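O-methyltransferase (PDB 3TR6) probably transfers a methyl group from S-adenosylmethionine to an oxygen atom of an acceptor substrate. Local coordinates at residues Gln54-Leu59 and Asp216-Ala221; Lys61-Lys66 and Gly167-Val172; Ile80-Ala85 and Tyr141-Ile146; Glu131-Gly136 and Ser160-Arg165. All coordinates share one frame; numbering follows the deposited sequence.

How the interactions relate
Interactions 1 to 3 pack helices on the central sheet; interaction 4 packs two helices together. Interactions 1 and 2 share helix 50-63, which packs on the adjacent strands 218-223 and 168-173. Interaction 3 puts helix 77-83 on strand 141-146, the next strand in the sheet. The centres of these three lie about 8 to 10 Å apart. Interaction 4 is about 15 to 21 Å from the other centres. Along the chain, interactions 2, 3 and 4 are nested within the loop closed by interaction 1, and 3 and 4 cross. In this Rossmann-like fold, interaction 3 includes Tyr145 of the S-adenosyl-L-homocysteine pocket. Interactions 1 and 2 also touch the second subunit; interaction 4 lies away from both.

Interaction 1: Gln54-Leu59 and Asp216-Ala221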
loop_
_atom_site.group_PDB
_atom_site.type_symbol
_atom_site.label_atom_id
_atom_site.label_comp_id
_atom_site.label_asym_id
_atom_site.label_seq_id
_atom_site.Cartn_x
_atom_site.Cartn_y
_atom_site.Cartn_z
ATOM N N GLN A 54 -8.377 -2.450 -6.035
ATOM C CA GLN A 54 -8.910 -2.302 -4.689
ATOM C C GLN A 54 -7.960 -1.502 -3.807
ATOM O O GLN A 54 -8.397 -0.719 -2.962
ATOM C CB GLN A 54 -9.189 -3.669 -4.069
ATOM C CG GLN A 54 -9.677 -3.605 -2.638
ATOM C CD GLN A 54 -10.237 -4.925 -2.163
ATOM O OE1 GLN A 54 -10.881 -5.647 -2.924
ATOM N NE2 GLN A 54 -9.993 -5.253 -0.897
ATOM N N LEU A 55 -6.661 -1.706 -4.011
ATOM C CA LEU A 55 -5.639 -0.951 -3.301
ATOM C C LEU A 55 -5.690 0.518 -3.700
ATOM O O LEU A 55 -5.518 1.400 -2.861
ATOM C CB LEU A 55 -4.251 -1.527 -3.599
ATOM C CG LEU A 55 -3.030 -0.659 -3.267
ATOM C CD1 LEU A 55 -2.959 -0.341 -1.775
ATOM C CD2 LEU A 55 -1.752 -1.341 -3.734
ATOM N N LEU A 56 -5.923 0.770 -4.985
ATOM C CA LEU A 56 -6.071 2.130 -5.489
ATOM C C LEU A 56 -7.251 2.825 -4.822
ATOM O O LEU A 56 -7.159 3.983 -4.421
ATOM C CB LEU A 56 -6.269 2.127 -7.004
ATOM C CG LEU A 56 -5.092 1.732 -7.891
ATOM C CD1 LEU A 56 -5.512 1.781 -9.350
ATOM C CD2 LEU A 56 -3.897 2.638 -7.643
ATOM N N ALA A 57 -8.364 2.106 -4.715
ATOM C CA ALA A 57 -9.559 2.639 -4.076
ATOM C C ALA A 57 -9.269 3.010 -2.626
ATOM O O ALA A 57 -9.735 4.040 -2.135
ATOM C CB ALA A 57 -10.701 1.633 -4.153
ATOM N N LEU A 58 -8.493 2.173 -1.943
ATOM C CA LEU A 58 -8.139 2.434 -0.555
ATOM C C LEU A 58 -7.275 3.687 -0.435
ATOM O O LEU A 58 -7.406 4.446 0.523
ATOM C CB LEU A 58 -7.426 1.229 0.067
ATOM C CG LEU A 58 -7.208 1.280 1.587
ATOM C CD1 LEU A 58 -8.530 1.190 2.343
ATOM C CD2 LEU A 58 -6.271 0.176 2.039
ATOM N N LEU A 59 -6.401 3.905 -1.414
ATOM C CA LEU A 59 -5.533 5.078 -1.417
ATOM C C LEU A 59 -6.314 6.374 -1.610
ATOM O O LEU A 59 -6.013 7.388 -0.981
ATOM C CB LEU A 59 -4.461 4.946 -2.499
ATOM C CG LEU A 59 -3.423 3.851 -2.264
ATOM C CD1 LEU A 59 -2.454 3.778 -3.431
ATOM C CD2 LEU A 59 -2.687 4.095 -0.964
ATOM N N ASP A 216 0.530 -6.513 -11.508
ATOM C CA ASP A 216 1.819 -6.688 -12.175
ATOM C C ASP A 216 2.894 -5.783 -11.564
ATOM O O ASP A 216 3.842 -5.369 -12.237
ATOM C CB ASP A 216 1.696 -6.431 -13.678
ATOM C CG ASP A 216 2.930 -6.869 -14.445
ATOM O OD1 ASP A 216 3.490 -7.935 -14.113
ATOM O OD2 ASP A 216 3.344 -6.145 -15.375
ATOM N N GLY A 217 2.747 -5.487 -10.279
ATOM C CA GLY A 217 3.662 -4.589 -9.607
ATOM C C GLY A 217 3.123 -3.175 -9.650
ATOM O O GLY A 217 2.756 -2.666 -10.712
ATOM N N LEU A 218 3.064 -2.541 -8.487
ATOM C CA LEU A 218 2.550 -1.189 -8.395
ATOM C C LEU A 218 3.532 -0.288 -7.652
ATOM O O LEU A 218 3.694 -0.399 -6.437
ATOM C CB LEU A 218 1.187 -1.184 -7.704
ATOM C CG LEU A 218 0.505 0.187 -7.678
ATOM C CD1 LEU A 218 0.084 0.615 -9.083
ATOM C CD2 LEU A 218 -0.681 0.162 -6.737
ATOM N N THR A 219 4.200 0.593 -8.390
ATOM C CA THR A 219 5.091 1.566 -7.772
ATOM C C THR A 219 4.299 2.773 -7.298
ATOM O O THR A 219 3.489 3.324 -8.043
ATOM C CB THR A 219 6.196 2.032 -8.737
ATOM O OG1 THR A 219 7.045 0.928 -9.048
ATOM C CG2 THR A 219 7.039 3.134 -8.107
ATOM N N LEU A 220 4.520 3.166 -6.050
ATOM C CA LEU A 220 3.913 4.376 -5.518
ATOM C C LEU A 220 5.002 5.405 -5.258
ATOM O O LEU A 220 6.007 5.103 -4.624
ATOM C CB LEU A 220 3.153 4.080 -4.231
ATOM C CG LEU A 220 2.135 2.947 -4.322
ATOM C CD1 LEU A 220 1.486 2.692 -2.969
ATOM C CD2 LEU A 220 1.085 3.247 -5.380
ATOM N N ALA A 221 4.800 6.617 -5.764
ATOM C CA ALA A 221 5.758 7.699 -5.574
ATOM C C ALA A 221 5.058 8.949 -5.047
ATOM O O ALA A 221 4.275 9.581 -5.757
ATOM C CB ALA A 221 6.486 7.997 -6.872
#
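Leu55 and Leu218 each carry CG anti to the backbone N (chi1 164° and -175°). This points both leucines at each other, and they meet tip to tip. Leu55 CD2 lies 3.5 Å from Leu218 CD2. The same methyl of Leu218 is also reached by Leu56, whose side chain slants past it. Leu56 CD2 stands 4.2 Å from Leu218 CD2, so one branch of Leu218 serves two helix residues. One turn on, Leu59 and Leu220 form a second end-on pair. Leu59 CD1 is 4.1 Å from Leu220 CD2 and equally far from Leu220 CD1, so it faces the fork of that leucine. Helix 50-63 here runs along strand 218-223, which is antiparallel to its neighbours in the Rossmann-like sheet. The local axes are 11.7 Å apart and 16° from parallel. The contact is wholly apolar and buried. Behind it, Leu56 and Leu218 both rest on Tyr145, and Leu56 and Leu220 both touch Ala171. The second subunit also packs here: Ile212 of that subunit touches Leu55, and Leu58 of that subunit touches Leu220.

Interaction 2: Lys61-Lys66 and Gly167-Val172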
loop_
_atom_site.group_PDB
_atom_site.type_symbol
_atom_site.label_atom_id
_atom_site.label_comp_id
_atom_site.label_asym_id
_atom_site.label_seq_id
_atom_site.Cartn_x
_atom_site.Cartn_y
_atom_site.Cartn_z
ATOM N N LYS A 61 -9.302 6.871 -0.615
ATOM C CA LYS A 61 -9.968 7.123 0.656
ATOM C C LYS A 61 -9.012 7.651 1.728
ATOM O O LYS A 61 -9.359 8.566 2.477
ATOM C CB LYS A 61 -10.692 5.865 1.142
ATOM C CG LYS A 61 -11.928 5.514 0.323
ATOM C CD LYS A 61 -12.568 4.223 0.805
ATOM C CE LYS A 61 -14.085 4.258 0.647
ATOM N NZ LYS A 61 -14.558 3.455 -0.515
ATOM N N LEU A 62 -7.811 7.086 1.797
ATOM C CA LEU A 62 -6.835 7.506 2.799
ATOM C C LEU A 62 -6.390 8.947 2.585
ATOM O O LEU A 62 -6.239 9.713 3.538
ATOM C CB LEU A 62 -5.624 6.575 2.802
ATOM C CG LEU A 62 -5.790 5.244 3.535
ATOM C CD1 LEU A 62 -4.617 4.329 3.238
ATOM C CD2 LEU A 62 -5.937 5.469 5.030
HETATM N N MSE A 63 -6.183 9.316 1.327
HETATM C CA MSE A 63 -5.749 10.665 1.003
HETATM C C MSE A 63 -6.932 11.606 0.928
HETATM O O MSE A 63 -6.761 12.824 0.920
HETATM C CB MSE A 63 -5.012 10.684 -0.331
HETATM C CG MSE A 63 -3.854 9.729 -0.391
HETATM SE SE MSE A 63 -2.996 9.789 -2.124
HETATM C CE MSE A 63 -2.160 11.549 -2.010
ATOM N N GLN A 64 -8.131 11.037 0.883
ATOM C CA GLN A 64 -9.321 11.818 0.594
ATOM C C GLN A 64 -9.059 12.602 -0.685
ATOM O O GLN A 64 -9.189 13.827 -0.721
ATOM C CB GLN A 64 -9.639 12.763 1.749
ATOM C CG GLN A 64 -11.081 12.709 2.190
ATOM C CD GLN A 64 -11.445 11.370 2.780
ATOM O OE1 GLN A 64 -10.978 11.011 3.861
ATOM N NE2 GLN A 64 -12.272 10.614 2.071
ATOM N N ALA A 65 -8.664 11.882 -1.728
ATOM C CA ALA A 65 -8.304 12.494 -2.998
ATOM C C ALA A 65 -9.528 13.103 -3.669
ATOM O O ALA A 65 -10.540 12.431 -3.861
ATOM C CB ALA A 65 -7.648 11.468 -3.905
ATOM N N LYS A 66 -9.433 14.382 -4.020
ATOM C CA LYS A 66 -10.552 15.094 -4.628
ATOM C C LYS A 66 -10.324 15.339 -6.116
ATOM O O LYS A 66 -11.244 15.714 -6.841
ATOM C CB LYS A 66 -10.809 16.415 -3.896
ATOM C CG LYS A 66 -11.145 16.238 -2.421
ATOM C CD LYS A 66 -11.280 17.575 -1.713
ATOM C CE LYS A 66 -11.432 17.402 -0.208
ATOM N NZ LYS A 66 -12.659 16.637 0.151
ATOM N N GLY A 167 2.838 16.249 -1.703
ATOM C CA GLY A 167 2.291 15.085 -1.034
ATOM C C GLY A 167 1.349 14.286 -1.917
ATOM O O GLY A 167 0.714 13.340 -1.456
ATOM N N GLY A 168 1.251 14.668 -3.188
ATOM C CA GLY A 168 0.454 13.932 -4.150
ATOM C C GLY A 168 1.070 12.578 -4.448
ATOM O O GLY A 168 2.233 12.334 -4.117
ATOM N N LEU A 169 0.301 11.697 -5.081
ATOM C CA LEU A 169 0.754 10.326 -5.297
ATOM C C LEU A 169 0.685 9.854 -6.751
ATOM O O LEU A 169 -0.351 9.968 -7.405
ATOM C CB LEU A 169 -0.037 9.362 -4.410
ATOM C CG LEU A 169 0.426 7.908 -4.448
ATOM C CD1 LEU A 169 1.809 7.777 -3.816
ATOM C CD2 LEU A 169 -0.576 6.991 -3.757
ATOM N N ILE A 170 1.800 9.322 -7.244
ATOM C CA ILE A 170 1.826 8.635 -8.532
ATOM C C ILE A 170 1.772 7.126 -8.319
ATOM O O ILE A 170 2.546 6.577 -7.540
ATOM C CB ILE A 170 3.108 8.938 -9.325
ATOM C CG1 ILE A 170 3.185 10.418 -9.692
ATOM C CG2 ILE A 170 3.161 8.089 -10.583
ATOM C CD1 ILE A 170 4.500 10.817 -10.300
ATOM N N ALA A 171 0.856 6.460 -9.013
ATOM C CA ALA A 171 0.806 5.003 -9.020
ATOM C C ALA A 171 1.102 4.491 -10.427
ATOM O O ALA A 171 0.457 4.900 -11.389
ATOM C CB ALA A 171 -0.542 4.512 -8.539
ATOM N N VAL A 172 2.087 3.606 -10.546
ATOM C CA VAL A 172 2.475 3.069 -11.847
ATOM C C VAL A 172 2.309 1.555 -11.881
ATOM O O VAL A 172 2.862 0.845 -11.043
ATOM C CB VAL A 172 3.933 3.430 -12.195
ATOM C CG1 VAL A 172 4.302 2.908 -13.580
ATOM C CG2 VAL A 172 4.140 4.936 -12.114
#
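Met63, modelled as selenomethionine, packs across Leu169 at about a right angle. The dense part of the contact is the last two atoms of its chain. SE lies 3.8 Å from Leu169 CB and 4.0 Å from Leu169 CD2. The chain then turns aside at chi3 (71°), carrying CE on to the backbone of Gly167 and Gly168. CE sits 3.4 Å from Gly167 O and 4.1 Å from Gly168 CA, in van der Waals contact with both. The contact joins the end of helix 50-63 to strand 168-173 of the central Rossmann-like sheet. The helix closes in a Schellman motif with Gln64, at positive phi, as its C-prime residue. Ala65 N points back to Val60 O, and Gln64 N makes a weak hydrogen bond to Lys61 O. Past this turn residues 64-66 make no contact with 167-172, and Lys66 is exposed to solvent. There the links are polar. Lys66 N is hydrogen-bonded to Asp142 OD2, which ties the turn to strand 141-146, beside Leu169. Lys66 NZ forms a weak, long ion pair with Asp89. At the dense end, Leu62 of the second subunit packs on both Met63 and Leu169.

Interaction 3: Ile80-Ala85 and Tyr141-Ile146; sequences IAMGLA and YDLIYI
The ring of Tyr145 has Leu56 CD1 over one face, 3.8 Å from Tyr145 CE1. The end methyl of Met82, a selenomethionine, approaches obliquely from the same side, beyond the CG and CD2 end of the ring. Met82 CE is 3.8 Å from Tyr145 CB and 3.9 Å from Tyr145 CD2. The two side chains cross at about a right angle. Leu218 CD1 lies near the CE1 edge. The hydroxyl at the far end is held by polar groups: Tyr145 OH is hydrogen-bonded to Gln52 OE1 and Thr48 OG1, and more weakly to Asp173 OD2. Thr48 binds S-adenosyl-L-homocysteine, and Asp173 is a ligand of the nickel ion. Tyr145 itself touches the bound S-adenosyl-L-homocysteine, so the ring forms part of the cofactor pocket. These bonds hold the hydroxyl in place; Met82 and Leu56, packed against the ring, probably limit its turning.

Met82 is straight at chi2 and bends at chi3 (-71°). That bend turns CE toward Tyr145 and leaves SE beside Leu143, 4.1 Å from Leu143 CD2. One side chain thus spans two strand residues that point toward helix 77-83. Met82 also leans on Leu56 and Asp70. Helix 77-83 packs with helix 50-63 on one face of the sheet, while Ile144 and Ile146 face helix 153-163 on the other, and strand 141-146 runs between strands 67-71 and 168-173.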
loop_
_atom_site.group_PDB
_atom_site.type_symbol
_atom_site.label_atom_id
_atom_site.label_comp_id
_atom_site.label_asym_id
_atom_site.label_seq_id
_atom_site.Cartn_x
_atom_site.Cartn_y
_atom_site.Cartn_z
ATOM N N ILE A 80 -13.378 3.407 -12.602
ATOM C CA ILE A 80 -14.565 3.169 -11.793
ATOM C C ILE A 80 -14.204 2.740 -10.372
ATOM O O ILE A 80 -14.863 3.132 -9.409
ATOM C CB ILE A 80 -15.467 2.104 -12.436
ATOM C CG1 ILE A 80 -16.019 2.620 -13.769
ATOM C CG2 ILE A 80 -16.592 1.719 -11.494
ATOM C CD1 ILE A 80 -16.744 1.572 -14.585
ATOM N N ALA A 81 -13.156 1.932 -10.248
ATOM C CA ALA A 81 -12.695 1.481 -8.940
ATOM C C ALA A 81 -12.367 2.680 -8.060
ATOM O O ALA A 81 -12.815 2.768 -6.914
ATOM C CB ALA A 81 -11.483 0.581 -9.084
HETATM N N MSE A 82 -11.588 3.604 -8.609
HETATM C CA MSE A 82 -11.225 4.822 -7.898
HETATM C C MSE A 82 -12.399 5.787 -7.809
HETATM O O MSE A 82 -12.592 6.443 -6.785
HETATM C CB MSE A 82 -10.027 5.502 -8.560
HETATM C CG MSE A 82 -8.711 4.787 -8.322
HETATM SE SE MSE A 82 -7.202 5.671 -9.165
HETATM C CE MSE A 82 -7.596 5.277 -11.034
ATOM N N GLY A 83 -13.179 5.871 -8.884
ATOM C CA GLY A 83 -14.358 6.719 -8.906
ATOM C C GLY A 83 -15.302 6.437 -7.750
ATOM O O GLY A 83 -15.830 7.357 -7.135
ATOM N N LEU A 84 -15.509 5.159 -7.450
ATOM C CA LEU A 84 -16.411 4.759 -6.374
ATOM C C LEU A 84 -15.899 5.156 -4.990
ATOM O O LEU A 84 -16.671 5.248 -4.035
ATOM C CB LEU A 84 -16.662 3.251 -6.422
ATOM C CG LEU A 84 -17.459 2.734 -7.619
ATOM C CD1 LEU A 84 -17.287 1.233 -7.771
ATOM C CD2 LEU A 84 -18.932 3.109 -7.492
ATOM N N ALA A 85 -14.594 5.382 -4.883
ATOM C CA ALA A 85 -13.987 5.718 -3.599
ATOM C C ALA A 85 -13.898 7.227 -3.389
ATOM O O ALA A 85 -13.647 7.693 -2.277
ATOM C CB ALA A 85 -12.609 5.078 -3.481
ATOM N N TYR A 141 -3.445 18.185 -8.595
ATOM C CA TYR A 141 -3.928 16.816 -8.468
ATOM C C TYR A 141 -3.368 16.059 -7.268
ATOM O O TYR A 141 -2.245 16.310 -6.823
ATOM C CB TYR A 141 -3.708 16.057 -9.779
ATOM C CG TYR A 141 -4.555 16.622 -10.883
ATOM C CD1 TYR A 141 -5.826 16.123 -11.123
ATOM C CD2 TYR A 141 -4.110 17.693 -11.654
ATOM C CE1 TYR A 141 -6.621 16.648 -12.110
ATOM C CE2 TYR A 141 -4.904 18.226 -12.651
ATOM C CZ TYR A 141 -6.159 17.698 -12.872
ATOM O OH TYR A 141 -6.968 18.211 -13.859
ATOM N N ASP A 142 -4.179 15.134 -6.756
ATOM C CA ASP A 142 -3.861 14.368 -5.559
ATOM C C ASP A 142 -3.269 13.007 -5.896
ATOM O O ASP A 142 -2.319 12.557 -5.257
ATOM C CB ASP A 142 -5.123 14.188 -4.722
ATOM C CG ASP A 142 -5.715 15.508 -4.280
ATOM O OD1 ASP A 142 -4.945 16.380 -3.816
ATOM O OD2 ASP A 142 -6.945 15.678 -4.408
ATOM N N LEU A 143 -3.834 12.363 -6.910
ATOM C CA LEU A 143 -3.465 10.999 -7.256
ATOM C C LEU A 143 -3.510 10.786 -8.759
ATOM O O LEU A 143 -4.520 11.065 -9.403
ATOM C CB LEU A 143 -4.408 10.014 -6.560
ATOM C CG LEU A 143 -4.291 8.532 -6.935
ATOM C CD1 LEU A 143 -2.881 8.030 -6.715
ATOM C CD2 LEU A 143 -5.285 7.695 -6.145
ATOM N N ILE A 144 -2.412 10.289 -9.316
ATOM C CA ILE A 144 -2.367 9.955 -10.735
ATOM C C ILE A 144 -1.967 8.489 -10.962
ATOM O O ILE A 144 -0.926 8.035 -10.484
ATOM C CB ILE A 144 -1.421 10.895 -11.511
ATOM C CG1 ILE A 144 -1.869 12.348 -11.354
ATOM C CG2 ILE A 144 -1.386 10.526 -12.982
ATOM C CD1 ILE A 144 -0.971 13.359 -12.057
ATOM N N TYR A 145 -2.807 7.761 -11.692
ATOM C CA TYR A 145 -2.567 6.353 -11.996
ATOM C C TYR A 145 -2.152 6.189 -13.452
ATOM O O TYR A 145 -2.937 6.450 -14.365
ATOM C CB TYR A 145 -3.822 5.530 -11.699
ATOM C CG TYR A 145 -3.720 4.053 -12.030
ATOM C CD1 TYR A 145 -2.685 3.274 -11.534
ATOM C CD2 TYR A 145 -4.686 3.435 -12.815
ATOM C CE1 TYR A 145 -2.603 1.918 -11.828
ATOM C CE2 TYR A 145 -4.619 2.088 -13.112
ATOM C CZ TYR A 145 -3.577 1.331 -12.620
ATOM O OH TYR A 145 -3.518 -0.015 -12.924
ATOM N N ILE A 146 -0.909 5.762 -13.658
ATOM C CA ILE A 146 -0.342 5.636 -14.994
ATOM C C ILE A 146 -0.402 4.197 -15.487
ATOM O O ILE A 146 0.309 3.331 -14.979
ATOM C CB ILE A 146 1.122 6.097 -15.021
ATOM C CG1 ILE A 146 1.237 7.544 -14.525
ATOM C CG2 ILE A 146 1.702 5.927 -16.419
ATOM C CD1 ILE A 146 2.658 8.016 -14.344
#

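Interaction 4: Glu131-Gly136 and Ser160-Arg165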
loop_
_atom_site.group_PDB
_atom_site.type_symbol
_atom_site.label_atom_id
_atom_site.label_comp_id
_atom_site.label_asym_id
_atom_site.label_seq_id
_atom_site.Cartn_x
_atom_site.Cartn_y
_atom_site.Cartn_z
ATOM N N GLU A 131 -2.164 19.992 -22.002
ATOM C CA GLU A 131 -3.246 20.959 -21.898
ATOM C C GLU A 131 -3.465 21.332 -20.445
ATOM O O GLU A 131 -3.522 22.512 -20.109
ATOM C CB GLU A 131 -4.536 20.410 -22.497
ATOM C CG GLU A 131 -4.479 20.246 -24.007
ATOM C CD GLU A 131 -5.656 19.445 -24.560
ATOM O OE1 GLU A 131 -6.570 19.118 -23.771
ATOM O OE2 GLU A 131 -5.657 19.138 -25.777
ATOM N N LEU A 132 -3.572 20.323 -19.584
ATOM C CA LEU A 132 -3.777 20.552 -18.158
ATOM C C LEU A 132 -2.729 21.495 -17.568
ATOM O O LEU A 132 -3.066 22.412 -16.819
ATOM C CB LEU A 132 -3.793 19.228 -17.391
ATOM C CG LEU A 132 -5.043 18.359 -17.555
ATOM C CD1 LEU A 132 -4.914 17.074 -16.747
ATOM C CD2 LEU A 132 -6.284 19.130 -17.145
ATOM N N ILE A 133 -1.462 21.264 -17.901
ATOM C CA ILE A 133 -0.380 22.126 -17.432
ATOM C C ILE A 133 -0.449 23.511 -18.073
ATOM O O ILE A 133 -0.491 24.530 -17.381
ATOM C CB ILE A 133 0.999 21.527 -17.744
ATOM C CG1 ILE A 133 1.152 20.155 -17.092
ATOM C CG2 ILE A 133 2.100 22.468 -17.282
ATOM C CD1 ILE A 133 2.496 19.508 -17.347
ATOM N N HIS A 134 -0.446 23.535 -19.403
ATOM C CA HIS A 134 -0.482 24.785 -20.153
ATOM C C HIS A 134 -1.793 25.551 -19.885
ATOM O O HIS A 134 -2.033 26.616 -20.457
ATOM C CB HIS A 134 -0.253 24.529 -21.660
ATOM C CG HIS A 134 1.163 24.155 -22.019
ATOM N ND1 HIS A 134 1.488 23.535 -23.207
ATOM C CD2 HIS A 134 2.332 24.327 -21.353
ATOM C CE1 HIS A 134 2.798 23.336 -23.255
ATOM N NE2 HIS A 134 3.332 23.805 -22.147
ATOM N N ALA A 135 -2.630 25.014 -18.999
ATOM C CA ALA A 135 -3.868 25.686 -18.608
ATOM C C ALA A 135 -3.922 25.939 -17.101
ATOM O O ALA A 135 -4.999 26.128 -16.535
ATOM C CB ALA A 135 -5.080 24.879 -19.050
ATOM N N GLY A 136 -2.757 25.931 -16.459
ATOM C CA GLY A 136 -2.643 26.252 -15.046
ATOM C C GLY A 136 -3.260 25.250 -14.083
ATOM O O GLY A 136 -4.082 25.617 -13.244
ATOM N N SER A 160 3.263 13.932 -14.564
ATOM C CA SER A 160 2.446 13.704 -13.379
ATOM C C SER A 160 3.039 14.369 -12.140
ATOM O O SER A 160 2.311 14.756 -11.231
ATOM C CB SER A 160 2.242 12.206 -13.140
ATOM O OG SER A 160 1.384 11.650 -14.119
ATOM N N LEU A 161 4.362 14.495 -12.103
ATOM C CA LEU A 161 5.012 15.205 -11.008
ATOM C C LEU A 161 4.617 16.676 -11.005
ATOM O O LEU A 161 4.297 17.241 -9.963
ATOM C CB LEU A 161 6.531 15.070 -11.091
ATOM C CG LEU A 161 7.151 13.923 -10.298
ATOM C CD1 LEU A 161 8.665 13.955 -10.422
ATOM C CD2 LEU A 161 6.732 14.013 -8.843
ATOM N N LYS A 162 4.639 17.291 -12.181
ATOM C CA LYS A 162 4.291 18.700 -12.311
ATOM C C LYS A 162 2.854 18.946 -11.861
ATOM O O LYS A 162 2.557 19.964 -11.238
ATOM C CB LYS A 162 4.466 19.164 -13.762
ATOM C CG LYS A 162 5.888 19.075 -14.307
ATOM C CD LYS A 162 5.922 19.476 -15.778
ATOM C CE LYS A 162 7.343 19.592 -16.310
ATOM N NZ LYS A 162 8.037 18.276 -16.408
ATOM N N LEU A 163 1.971 18.003 -12.177
ATOM C CA LEU A 163 0.542 18.154 -11.918
ATOM C C LEU A 163 0.136 17.803 -10.487
ATOM O O LEU A 163 -0.972 18.121 -10.050
ATOM C CB LEU A 163 -0.263 17.306 -12.905
ATOM C CG LEU A 163 -0.339 17.817 -14.343
ATOM C CD1 LEU A 163 -0.585 16.677 -15.316
ATOM C CD2 LEU A 163 -1.413 18.890 -14.480
ATOM N N LEU A 164 1.030 17.140 -9.761
ATOM C CA LEU A 164 0.719 16.700 -8.406
ATOM C C LEU A 164 0.937 17.800 -7.385
ATOM O O LEU A 164 1.915 18.549 -7.462
ATOM C CB LEU A 164 1.556 15.478 -8.017
ATOM C CG LEU A 164 1.106 14.106 -8.527
ATOM C CD1 LEU A 164 2.007 13.033 -7.950
ATOM C CD2 LEU A 164 -0.350 13.838 -8.174
ATOM N N ARG A 165 0.022 17.890 -6.426
ATOM C CA ARG A 165 0.228 18.753 -5.274
ATOM C C ARG A 165 1.393 18.215 -4.456
ATOM O O ARG A 165 1.894 17.120 -4.707
ATOM C CB ARG A 165 -1.020 18.810 -4.392
ATOM C CG ARG A 165 -1.301 17.530 -3.613
ATOM C CD ARG A 165 -2.285 17.796 -2.486
ATOM N NE ARG A 165 -2.863 16.586 -1.902
ATOM C CZ ARG A 165 -2.290 15.857 -0.950
ATOM N NH1 ARG A 165 -1.097 16.189 -0.476
ATOM N NH2 ARG A 165 -2.908 14.786 -0.478
#
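Ile133 packs on Lys162 and Leu163 where two helices of the Rossmann-like fold end side by side. Helix 125-133 leads into strand 141-146, and helix 153-163 follows that strand, making the crossover to strand 168-173. The side chain of Ile133 can be followed outward. At CB it branches. With CG1 anti to the carbonyl carbon (chi1 -59°), this longer branch extends toward helix 153-163. CG1 comes first to Leu163, 3.9 Å from both Leu163 CG and Leu163 CD2. At its tip, CD1 passes on to Lys162 and touches the aliphatic stem of that lysine: it is 3.8 Å from Lys162 CD and 4.1 Å from Lys162 CB. The lysine starts out toward Ile133, but its chain bends at chi4, and its amino end leads away. NZ there makes a weak, long ion pair with Glu159. The two sides of the contact differ. Lys162 is exposed to solvent, whereas Leu163 is buried and also touches Tyr141, as does Leu132. Leu163 CD2 is shared between Ile133 and Leu132 of helix 125-133, for it also lies 3.8 Å from Leu132 CB.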